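Local atomic coordinates of OBG-type G domain-containing protein (Pyrococcus horikoshii, PDB entry 2E87), a protein that binds GDP and is probably a GTP-binding protein of the Obg/NOG1 type, though its cellular role is unknown. Residues 3-8 against 158-163; 9-14 against 62-67; 75-80 against 240-245. All coordinates share one frame; numbering follows the deposited sequence.

Interaction 1 (3-8 against 158-163); sequences NPFERM and KDLPVV. With SO4 (sulfate ion), chain C.
Asn3 reaches Leu160 because its CG stands opposite the backbone N (chi1 -168°), which sends the amide across the leucine at about a right angle; Leu160 sets its CG beside its own N (chi1 -79°), carrying CD1 to the Phe5 ring. The N-terminal loop before helix 14-30 thus packs on the loop between helix 144-156 and strand 169-173, and helix 76-86 touches both, Val82 meeting Phe5 and Leu85 meeting Leu160. ND2 of Asn3 rests 3.7 Å from CB of Leu160. It passes 3.3 Å from the carbonyl O of Lys158 at too poor an angle for a bond, and its hydrogen bond goes to the carbonyl of Leu157. OD1 accepts from N of Phe5 at 3.1 Å, in the carbonyl plane on a lone pair. That bond makes an Asx turn, superposed on a type I beta turn from Asn3 to Glu6, which suits asparagine. CD1 of Leu160 lies 3.8 Å from both CD1 and CE1 of Phe5, and CD of Pro4 is 4.1 Å from the same CD1 of Leu160. An alanine here is likely to leave N of Phe5 and the Leu157 carbonyl without this partner, the beta turn then resting on its backbone bond alone. Chemically, one amide satisfies two backbone groups at once, and the hydrocarbon of Phe5 and Leu160, both buried, packs beside it.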
loop_
_atom_site.group_PDB
_atom_site.type_symbol
_atom_site.label_atom_id
_atom_site.label_comp_id
_atom_site.label_asym_id
_atom_site.label_seq_id
_atom_site.Cartn_x
_atom_site.Cartn_y
_atom_site.Cartn_z
ATOM N N ASN A 3 -5.349 5.756 -2.451
ATOM C CA ASN A 3 -5.140 4.395 -1.943
ATOM C C ASN A 3 -5.315 3.464 -3.151
ATOM O O ASN A 3 -6.398 3.376 -3.721
ATOM C CB ASN A 3 -6.170 4.070 -0.854
ATOM C CG ASN A 3 -5.833 2.806 -0.086
ATOM O OD1 ASN A 3 -5.788 1.723 -0.654
ATOM N ND2 ASN A 3 -5.592 2.944 1.210
ATOM N N PRO A 4 -4.248 2.754 -3.544
ATOM C CA PRO A 4 -4.210 1.825 -4.681
ATOM C C PRO A 4 -5.277 0.744 -4.688
ATOM O O PRO A 4 -5.604 0.196 -5.741
ATOM C CB PRO A 4 -2.816 1.199 -4.586
ATOM C CG PRO A 4 -2.053 2.090 -3.676
ATOM C CD PRO A 4 -3.070 2.560 -2.688
ATOM N N PHE A 5 -5.814 0.424 -3.515
ATOM C CA PHE A 5 -6.810 -0.628 -3.417
ATOM C C PHE A 5 -8.253 -0.136 -3.342
ATOM O O PHE A 5 -9.184 -0.939 -3.322
ATOM C CB PHE A 5 -6.489 -1.531 -2.211
ATOM C CG PHE A 5 -5.147 -2.212 -2.303
ATOM C CD1 PHE A 5 -3.987 -1.548 -1.933
ATOM C CD2 PHE A 5 -5.037 -3.493 -2.837
ATOM C CE1 PHE A 5 -2.747 -2.137 -2.099
ATOM C CE2 PHE A 5 -3.795 -4.089 -3.007
ATOM C CZ PHE A 5 -2.651 -3.406 -2.637
ATOM N N GLU A 6 -8.453 1.176 -3.327
ATOM C CA GLU A 6 -9.807 1.710 -3.230
ATOM C C GLU A 6 -10.736 1.053 -4.240
ATOM O O GLU A 6 -11.935 0.952 -4.013
ATOM C CB GLU A 6 -9.800 3.228 -3.430
ATOM C CG GLU A 6 -9.706 3.674 -4.875
ATOM C CD GLU A 6 -10.975 4.362 -5.340
ATOM O OE1 GLU A 6 -11.343 5.393 -4.734
ATOM O OE2 GLU A 6 -11.607 3.875 -6.304
ATOM N N ARG A 7 -10.171 0.591 -5.346
ATOM C CA ARG A 7 -10.941 -0.060 -6.402
ATOM C C ARG A 7 -11.165 -1.555 -6.154
ATOM O O ARG A 7 -11.985 -2.182 -6.829
ATOM C CB ARG A 7 -10.230 0.110 -7.751
ATOM C CG ARG A 7 -10.450 1.452 -8.443
ATOM C CD ARG A 7 -11.359 1.280 -9.661
ATOM N NE ARG A 7 -10.780 0.381 -10.666
ATOM C CZ ARG A 7 -11.471 -0.193 -11.649
ATOM N NH1 ARG A 7 -12.777 0.032 -11.771
ATOM N NH2 ARG A 7 -10.854 -0.995 -12.510
HETATM N N MSE A 8 -10.424 -2.135 -5.213
HETATM C CA MSE A 8 -10.585 -3.559 -4.933
HETATM C C MSE A 8 -12.002 -3.814 -4.398
HETATM O O MSE A 8 -12.400 -3.314 -3.349
HETATM C CB MSE A 8 -9.522 -4.043 -3.937
HETATM C CG MSE A 8 -9.601 -5.537 -3.630
HETATM SE SE MSE A 8 -8.258 -6.171 -2.359
HETATM C CE MSE A 8 -8.196 -4.639 -1.204
ATOM N N LYS A 158 -7.163 -0.411 3.656
ATOM C CA LYS A 158 -7.722 0.926 3.596
ATOM C C LYS A 158 -6.884 1.860 4.470
ATOM O O LYS A 158 -6.896 3.072 4.272
ATOM C CB LYS A 158 -9.175 0.926 4.084
ATOM C CG LYS A 158 -10.136 0.214 3.162
ATOM C CD LYS A 158 -11.563 0.335 3.656
ATOM C CE LYS A 158 -12.539 -0.152 2.605
ATOM N NZ LYS A 158 -13.936 -0.165 3.109
ATOM N N ASP A 159 -6.152 1.292 5.426
ATOM C CA ASP A 159 -5.314 2.092 6.312
ATOM C C ASP A 159 -3.915 2.376 5.775
ATOM O O ASP A 159 -3.026 2.746 6.539
ATOM C CB ASP A 159 -5.165 1.422 7.676
ATOM C CG ASP A 159 -6.485 1.228 8.379
ATOM O OD1 ASP A 159 -7.313 2.171 8.372
ATOM O OD2 ASP A 159 -6.684 0.131 8.953
ATOM N N LEU A 160 -3.692 2.193 4.481
ATOM C CA LEU A 160 -2.364 2.493 3.962
ATOM C C LEU A 160 -2.138 3.983 4.100
ATOM O O LEU A 160 -3.050 4.776 3.927
ATOM C CB LEU A 160 -2.240 2.108 2.490
ATOM C CG LEU A 160 -2.008 0.627 2.207
ATOM C CD1 LEU A 160 -2.059 0.397 0.701
ATOM C CD2 LEU A 160 -0.668 0.195 2.792
ATOM N N PRO A 161 -0.910 4.384 4.421
ATOM C CA PRO A 161 -0.597 5.807 4.568
ATOM C C PRO A 161 -0.937 6.545 3.278
ATOM O O PRO A 161 -0.429 6.187 2.217
ATOM C CB PRO A 161 0.907 5.810 4.796
ATOM C CG PRO A 161 1.196 4.458 5.312
ATOM C CD PRO A 161 0.301 3.562 4.537
ATOM N N VAL A 162 -1.791 7.559 3.365
ATOM C CA VAL A 162 -2.156 8.367 2.194
ATOM C C VAL A 162 -1.101 9.476 2.018
ATOM O O VAL A 162 -1.186 10.527 2.653
ATOM C CB VAL A 162 -3.551 9.028 2.386
ATOM C CG1 VAL A 162 -3.779 10.114 1.328
ATOM C CG2 VAL A 162 -4.644 7.974 2.305
ATOM N N VAL A 163 -0.102 9.233 1.171
ATOM C CA VAL A 163 0.961 10.212 0.930
ATOM C C VAL A 163 1.401 10.233 -0.528
ATOM O O VAL A 163 1.143 9.294 -1.283
ATOM C CB VAL A 163 2.200 9.927 1.799
ATOM C CG1 VAL A 163 1.879 10.179 3.233
ATOM C CG2 VAL A 163 2.638 8.502 1.619
HETATM S S SO4 C . -16.922 -0.955 1.911
HETATM O O1 SO4 C . -16.188 0.384 1.683
HETATM O O2 SO4 C . -18.367 -0.734 2.347
HETATM O O3 SO4 C . -16.936 -1.661 0.543
HETATM O O4 SO4 C . -16.209 -1.734 3.021
#

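Interaction 2 (9-14 against 62-67); sequences PTVLTA and RKVLER
Pro9 packs on the last turns of helix 38-67 in a contact of hydrocarbon, including the aliphatic parts of Lys63 and Arg67, made by the extended connection that leads into helix 14-30 within the helical part of the protein. The proline ring does most of the touching. Its CG sits 4.1 Å from CG of Lys63 and 4.2 Å from CA of Val64, while CD meets CB of Arg67 at 3.8 Å, one helical turn further on. A compact, rigid ring suits this place, since it can lie against the helix surface without sending a polar group into it. Lys63 and the proline run past each other in opposite directions, and it is CG and CD of the lysine that touch the ring. Its chain then bends at chi3 (-79°), which brings CE 3.0 Å above the plane of the Arg67 guanidinium, toward the rim of that group. Deeper in, Val11 crosses Val64 at about a right angle: CG2 of Val11 lies 4.1 Å from both CG1 and CG2 of Val64, one methyl set against a branched pair. Beta-branched valines fill such a buried seam with short, stiff side chains. Val64 also packs on Ile98 and Val11 on Leu147, while Asn151 accepts the N-H of Val11. Thr13 then takes the N-cap position of helix 14-30. The arrangement is that of an extended connection laid across a long helical bundle, with Val11 buried among helices 38-67, 88-117 and 144-156, just before a capped helix start.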
loop_
_atom_site.group_PDB
_atom_site.type_symbol
_atom_site.label_atom_id
_atom_site.label_comp_id
_atom_site.label_asym_id
_atom_site.label_seq_id
_atom_site.Cartn_x
_atom_site.Cartn_y
_atom_site.Cartn_z
ATOM N N PRO A 9 -12.774 -4.607 -5.129
ATOM C CA PRO A 9 -14.150 -4.966 -4.801
ATOM C C PRO A 9 -14.298 -5.919 -3.626
ATOM O O PRO A 9 -13.362 -6.617 -3.230
ATOM C CB PRO A 9 -14.641 -5.597 -6.087
ATOM C CG PRO A 9 -13.426 -6.377 -6.514
ATOM C CD PRO A 9 -12.275 -5.411 -6.262
ATOM N N THR A 10 -15.489 -5.932 -3.054
ATOM C CA THR A 10 -15.760 -6.832 -1.961
ATOM C C THR A 10 -15.798 -8.217 -2.614
ATOM O O THR A 10 -16.410 -8.404 -3.666
ATOM C CB THR A 10 -17.105 -6.481 -1.307
ATOM O OG1 THR A 10 -16.965 -5.257 -0.575
ATOM C CG2 THR A 10 -17.551 -7.584 -0.367
ATOM N N VAL A 11 -15.104 -9.168 -2.009
ATOM C CA VAL A 11 -15.042 -10.528 -2.526
ATOM C C VAL A 11 -16.178 -11.360 -1.951
ATOM O O VAL A 11 -16.335 -11.437 -0.737
ATOM C CB VAL A 11 -13.717 -11.205 -2.135
ATOM C CG1 VAL A 11 -13.732 -12.638 -2.553
ATOM C CG2 VAL A 11 -12.554 -10.485 -2.777
ATOM N N LEU A 12 -16.975 -11.964 -2.821
ATOM C CA LEU A 12 -18.070 -12.816 -2.374
ATOM C C LEU A 12 -17.525 -14.128 -1.787
ATOM O O LEU A 12 -16.491 -14.620 -2.223
ATOM C CB LEU A 12 -19.000 -13.143 -3.543
ATOM C CG LEU A 12 -19.895 -12.034 -4.111
ATOM C CD1 LEU A 12 -21.021 -12.671 -4.939
ATOM C CD2 LEU A 12 -20.510 -11.225 -2.994
ATOM N N THR A 13 -18.205 -14.687 -0.791
ATOM C CA THR A 13 -17.762 -15.958 -0.207
ATOM C C THR A 13 -18.163 -17.100 -1.145
ATOM O O THR A 13 -19.011 -16.926 -2.029
ATOM C CB THR A 13 -18.398 -16.226 1.193
ATOM O OG1 THR A 13 -19.815 -16.403 1.062
ATOM C CG2 THR A 13 -18.133 -15.065 2.130
ATOM N N ALA A 14 -17.549 -18.266 -0.966
ATOM C CA ALA A 14 -17.878 -19.404 -1.818
ATOM C C ALA A 14 -19.408 -19.612 -1.878
ATOM O O ALA A 14 -19.980 -19.756 -2.956
ATOM C CB ALA A 14 -17.179 -20.661 -1.304
ATOM N N ARG A 62 -13.083 -13.062 -11.749
ATOM C CA ARG A 62 -12.189 -12.320 -12.621
ATOM C C ARG A 62 -12.162 -10.831 -12.303
ATOM O O ARG A 62 -11.150 -10.165 -12.533
ATOM C CB ARG A 62 -12.589 -12.526 -14.078
ATOM C CG ARG A 62 -11.587 -11.987 -15.073
ATOM C CD ARG A 62 -12.018 -12.303 -16.492
ATOM N NE ARG A 62 -11.636 -13.658 -16.902
ATOM C CZ ARG A 62 -12.495 -14.618 -17.231
ATOM N NH1 ARG A 62 -13.804 -14.375 -17.193
ATOM N NH2 ARG A 62 -12.044 -15.812 -17.616
ATOM N N LYS A 63 -13.275 -10.315 -11.784
ATOM C CA LYS A 63 -13.380 -8.907 -11.413
ATOM C C LYS A 63 -12.398 -8.597 -10.293
ATOM O O LYS A 63 -11.869 -7.490 -10.216
ATOM C CB LYS A 63 -14.808 -8.577 -10.949
ATOM C CG LYS A 63 -14.928 -7.243 -10.210
ATOM C CD LYS A 63 -16.341 -6.971 -9.656
ATOM C CE LYS A 63 -17.319 -6.465 -10.723
ATOM N NZ LYS A 63 -18.644 -6.031 -10.153
ATOM N N VAL A 64 -12.168 -9.572 -9.416
ATOM C CA VAL A 64 -11.232 -9.417 -8.298
ATOM C C VAL A 64 -9.788 -9.301 -8.798
ATOM O O VAL A 64 -9.009 -8.470 -8.322
ATOM C CB VAL A 64 -11.290 -10.631 -7.342
ATOM C CG1 VAL A 64 -10.342 -10.422 -6.199
ATOM C CG2 VAL A 64 -12.707 -10.836 -6.828
ATOM N N LEU A 65 -9.435 -10.154 -9.748
ATOM C CA LEU A 65 -8.094 -10.150 -10.313
ATOM C C LEU A 65 -7.827 -8.890 -11.135
ATOM O O LEU A 65 -6.701 -8.390 -11.161
ATOM C CB LEU A 65 -7.880 -11.362 -11.219
ATOM C CG LEU A 65 -8.079 -12.767 -10.664
ATOM C CD1 LEU A 65 -7.859 -13.782 -11.776
ATOM C CD2 LEU A 65 -7.107 -13.001 -9.512
ATOM N N GLU A 66 -8.858 -8.374 -11.802
ATOM C CA GLU A 66 -8.684 -7.194 -12.645
ATOM C C GLU A 66 -8.634 -5.873 -11.894
ATOM O O GLU A 66 -7.818 -5.014 -12.208
ATOM C CB GLU A 66 -9.779 -7.137 -13.723
ATOM C CG GLU A 66 -9.826 -8.385 -14.621
ATOM C CD GLU A 66 -10.951 -8.362 -15.658
ATOM O OE1 GLU A 66 -12.009 -7.740 -15.398
ATOM O OE2 GLU A 66 -10.780 -8.993 -16.727
ATOM N N ARG A 67 -9.482 -5.715 -10.888
ATOM C CA ARG A 67 -9.530 -4.463 -10.147
ATOM C C ARG A 67 -8.563 -4.316 -8.980
ATOM O O ARG A 67 -8.522 -3.270 -8.336
ATOM C CB ARG A 67 -10.949 -4.212 -9.655
ATOM C CG ARG A 67 -11.972 -4.123 -10.774
ATOM C CD ARG A 67 -13.300 -3.679 -10.210
ATOM N NE ARG A 67 -14.375 -3.718 -11.191
ATOM C CZ ARG A 67 -15.656 -3.573 -10.872
ATOM N NH1 ARG A 67 -16.000 -3.383 -9.604
ATOM N NH2 ARG A 67 -16.591 -3.625 -11.812
#

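Interaction 3 (75-80 against 240-245); sequences PKFYQE and ILALRY. With SO4 (sulfate ion), chain D.
Phe77 and Tyr245 bring their CA atoms to 4.9 Å, where the first turn of helix 76-86, in the helical N-terminal part, meets segment 240-245 at the C-terminal part of helix 234-241, in the Obg-type G part; the contact thus joins the two. Residues 242-245 keep helical backbone angles, yet their bonds join residues three apart, 3-10-like, as in Tyr245 N to the carbonyl O of Ala242. At the closest approach CB of Tyr245 lies 3.6 Å from N of Phe77. The small Ala242 separately lets CG of Glu80 come to 3.7 Å from its CB. The same alanine's O comes up to the edge of the Phe77 ring, in its plane, 3.5 Å from CD1. Phe77 puts that edge there by turning CG opposite its backbone N (chi1 171°). CB of Lys76 stands over one face of the Tyr245 ring, 4.0 Å from the centroid, a CH-pi contact. The long lysine can cover a ring with hydrocarbon while its ammonium leads away. Glu80 bends at chi2 (52°), leaving OE1 4.0 Å from CE1 of Tyr245, whereas OE2 accepts from Gln238 on helix 234-241. A water receives N-H of Phe77 and donates to O of Tyr245, bridging the backbones. Beside it a sulfate, probably from crystallisation, faces N of Lys76; the modelled separation is too short to be trusted in detail. The chemistry implies a joint made mostly by hydrocarbon, one tyrosine face and one phenylalanine edge, while the N-terminal amides of helix 76-86, here met by water and sulfate, would probably favour an anion.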
loop_
_atom_site.group_PDB
_atom_site.type_symbol
_atom_site.label_atom_id
_atom_site.label_comp_id
_atom_site.label_asym_id
_atom_site.label_seq_id
_atom_site.Cartn_x
_atom_site.Cartn_y
_atom_site.Cartn_z
ATOM N N PRO A 75 4.499 1.164 -5.939
ATOM C CA PRO A 75 5.795 1.738 -5.569
ATOM C C PRO A 75 6.336 0.863 -4.417
ATOM O O PRO A 75 5.552 0.325 -3.629
ATOM C CB PRO A 75 5.419 3.142 -5.109
ATOM C CG PRO A 75 4.254 3.474 -5.990
ATOM C CD PRO A 75 3.448 2.195 -5.980
ATOM N N LYS A 76 7.653 0.708 -4.332
ATOM C CA LYS A 76 8.288 -0.108 -3.297
ATOM C C LYS A 76 7.783 0.159 -1.895
ATOM O O LYS A 76 7.649 -0.761 -1.100
ATOM C CB LYS A 76 9.805 0.070 -3.319
ATOM C CG LYS A 76 10.460 -0.538 -4.541
ATOM C CD LYS A 76 11.979 -0.574 -4.422
ATOM C CE LYS A 76 12.622 -1.235 -5.641
ATOM N NZ LYS A 76 14.084 -1.503 -5.434
ATOM N N PHE A 77 7.509 1.421 -1.597
ATOM C CA PHE A 77 7.015 1.806 -0.285
ATOM C C PHE A 77 5.710 1.084 0.037
ATOM O O PHE A 77 5.561 0.538 1.127
ATOM C CB PHE A 77 6.825 3.329 -0.224
ATOM C CG PHE A 77 6.127 3.811 1.014
ATOM C CD1 PHE A 77 6.761 3.767 2.255
ATOM C CD2 PHE A 77 4.818 4.297 0.938
ATOM C CE1 PHE A 77 6.107 4.201 3.406
ATOM C CE2 PHE A 77 4.152 4.735 2.087
ATOM C CZ PHE A 77 4.805 4.685 3.329
ATOM N N TYR A 78 4.769 1.082 -0.907
ATOM C CA TYR A 78 3.495 0.396 -0.689
ATOM C C TYR A 78 3.681 -1.127 -0.696
ATOM O O TYR A 78 2.991 -1.848 0.025
ATOM C CB TYR A 78 2.455 0.810 -1.728
ATOM C CG TYR A 78 1.741 2.104 -1.393
ATOM C CD1 TYR A 78 1.393 2.400 -0.083
ATOM C CD2 TYR A 78 1.390 3.018 -2.381
ATOM C CE1 TYR A 78 0.727 3.552 0.249
ATOM C CE2 TYR A 78 0.707 4.198 -2.055
ATOM C CZ TYR A 78 0.382 4.450 -0.731
ATOM O OH TYR A 78 -0.298 5.585 -0.367
ATOM N N GLN A 79 4.615 -1.620 -1.497
ATOM C CA GLN A 79 4.854 -3.057 -1.508
ATOM C C GLN A 79 5.291 -3.453 -0.105
ATOM O O GLN A 79 4.882 -4.475 0.439
ATOM C CB GLN A 79 5.942 -3.411 -2.511
ATOM C CG GLN A 79 5.440 -3.454 -3.933
ATOM C CD GLN A 79 6.542 -3.731 -4.926
ATOM O OE1 GLN A 79 7.389 -4.601 -4.714
ATOM N NE2 GLN A 79 6.537 -2.992 -6.024
ATOM N N GLU A 80 6.106 -2.607 0.497
ATOM C CA GLU A 80 6.589 -2.892 1.837
ATOM C C GLU A 80 5.448 -2.827 2.872
ATOM O O GLU A 80 5.281 -3.736 3.686
ATOM C CB GLU A 80 7.715 -1.915 2.172
ATOM C CG GLU A 80 8.750 -2.447 3.102
ATOM C CD GLU A 80 9.318 -3.774 2.653
ATOM O OE1 GLU A 80 9.593 -3.957 1.453
ATOM O OE2 GLU A 80 9.506 -4.641 3.520
ATOM N N ILE A 240 8.895 0.478 9.737
ATOM C CA ILE A 240 9.706 1.668 9.977
ATOM C C ILE A 240 10.702 1.819 8.848
ATOM O O ILE A 240 10.831 2.894 8.261
ATOM C CB ILE A 240 10.495 1.541 11.299
ATOM C CG1 ILE A 240 9.535 1.557 12.485
ATOM C CG2 ILE A 240 11.527 2.651 11.410
ATOM C CD1 ILE A 240 10.180 1.043 13.768
ATOM N N LEU A 241 11.398 0.733 8.529
ATOM C CA LEU A 241 12.400 0.785 7.481
ATOM C C LEU A 241 11.833 1.016 6.092
ATOM O O LEU A 241 12.584 1.287 5.153
ATOM C CB LEU A 241 13.251 -0.485 7.491
ATOM C CG LEU A 241 14.075 -0.728 8.760
ATOM C CD1 LEU A 241 14.954 -1.950 8.554
ATOM C CD2 LEU A 241 14.933 0.486 9.074
ATOM N N ALA A 242 10.513 0.906 5.962
ATOM C CA ALA A 242 9.859 1.140 4.683
ATOM C C ALA A 242 10.093 2.600 4.262
ATOM O O ALA A 242 10.064 2.922 3.072
ATOM C CB ALA A 242 8.355 0.862 4.792
ATOM N N LEU A 243 10.328 3.472 5.244
ATOM C CA LEU A 243 10.566 4.897 4.978
ATOM C C LEU A 243 11.738 5.101 4.013
ATOM O O LEU A 243 11.857 6.155 3.406
ATOM C CB LEU A 243 10.806 5.663 6.296
ATOM C CG LEU A 243 9.642 5.641 7.311
ATOM C CD1 LEU A 243 10.014 6.382 8.584
ATOM C CD2 LEU A 243 8.405 6.263 6.697
ATOM N N ARG A 244 12.582 4.079 3.858
ATOM C CA ARG A 244 13.724 4.134 2.940
ATOM C C ARG A 244 13.234 4.351 1.514
ATOM O O ARG A 244 13.929 4.964 0.692
ATOM C CB ARG A 244 14.523 2.824 2.936
ATOM C CG ARG A 244 15.155 2.402 4.245
ATOM C CD ARG A 244 15.928 1.088 4.058
ATOM N NE ARG A 244 16.470 0.571 5.316
ATOM C CZ ARG A 244 17.170 -0.556 5.431
ATOM N NH1 ARG A 244 17.422 -1.298 4.359
ATOM N NH2 ARG A 244 17.612 -0.948 6.621
ATOM N N TYR A 245 12.048 3.826 1.222
ATOM C CA TYR A 245 11.470 3.932 -0.110
ATOM C C TYR A 245 10.612 5.172 -0.358
ATOM O O TYR A 245 10.185 5.419 -1.485
ATOM C CB TYR A 245 10.663 2.672 -0.401
ATOM C CG TYR A 245 11.492 1.423 -0.262
ATOM C CD1 TYR A 245 11.079 0.380 0.548
ATOM C CD2 TYR A 245 12.696 1.287 -0.951
ATOM C CE1 TYR A 245 11.842 -0.779 0.673
ATOM C CE2 TYR A 245 13.464 0.142 -0.841
ATOM C CZ TYR A 245 13.032 -0.890 -0.027
ATOM O OH TYR A 245 13.788 -2.030 0.077
HETATM S S SO4 D . 9.476 3.174 -6.567
HETATM O O1 SO4 D . 8.872 4.530 -6.143
HETATM O O2 SO4 D . 9.301 2.090 -5.527
HETATM O O3 SO4 D . 8.784 2.744 -7.860
HETATM O O4 SO4 D . 10.994 3.307 -6.767
HETATM O O HOH W 1 8.648 3.631 -3.613
#

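The three contacts run from the helical bundle to the G domain. Interactions 1 and 2 have centres about 17 Å apart and follow one another along the N-terminal connection; they touch where O of Arg7 lies 3.6 Å from CB of Arg67. Interactions 1 and 3, about 14 Å between centres, share Tyr78, whose OH is 2.7 Å from O of Pro161, a probable hydrogen bond, and whose CD2 lies 3.8 Å from CG of Pro4. Interactions 2 and 3 do not touch, with nearest atoms about 13 Å apart. Interaction 3 joins the two domains, yet all three contacts lie away from the GDP site, which includes Lys180 and Asp291.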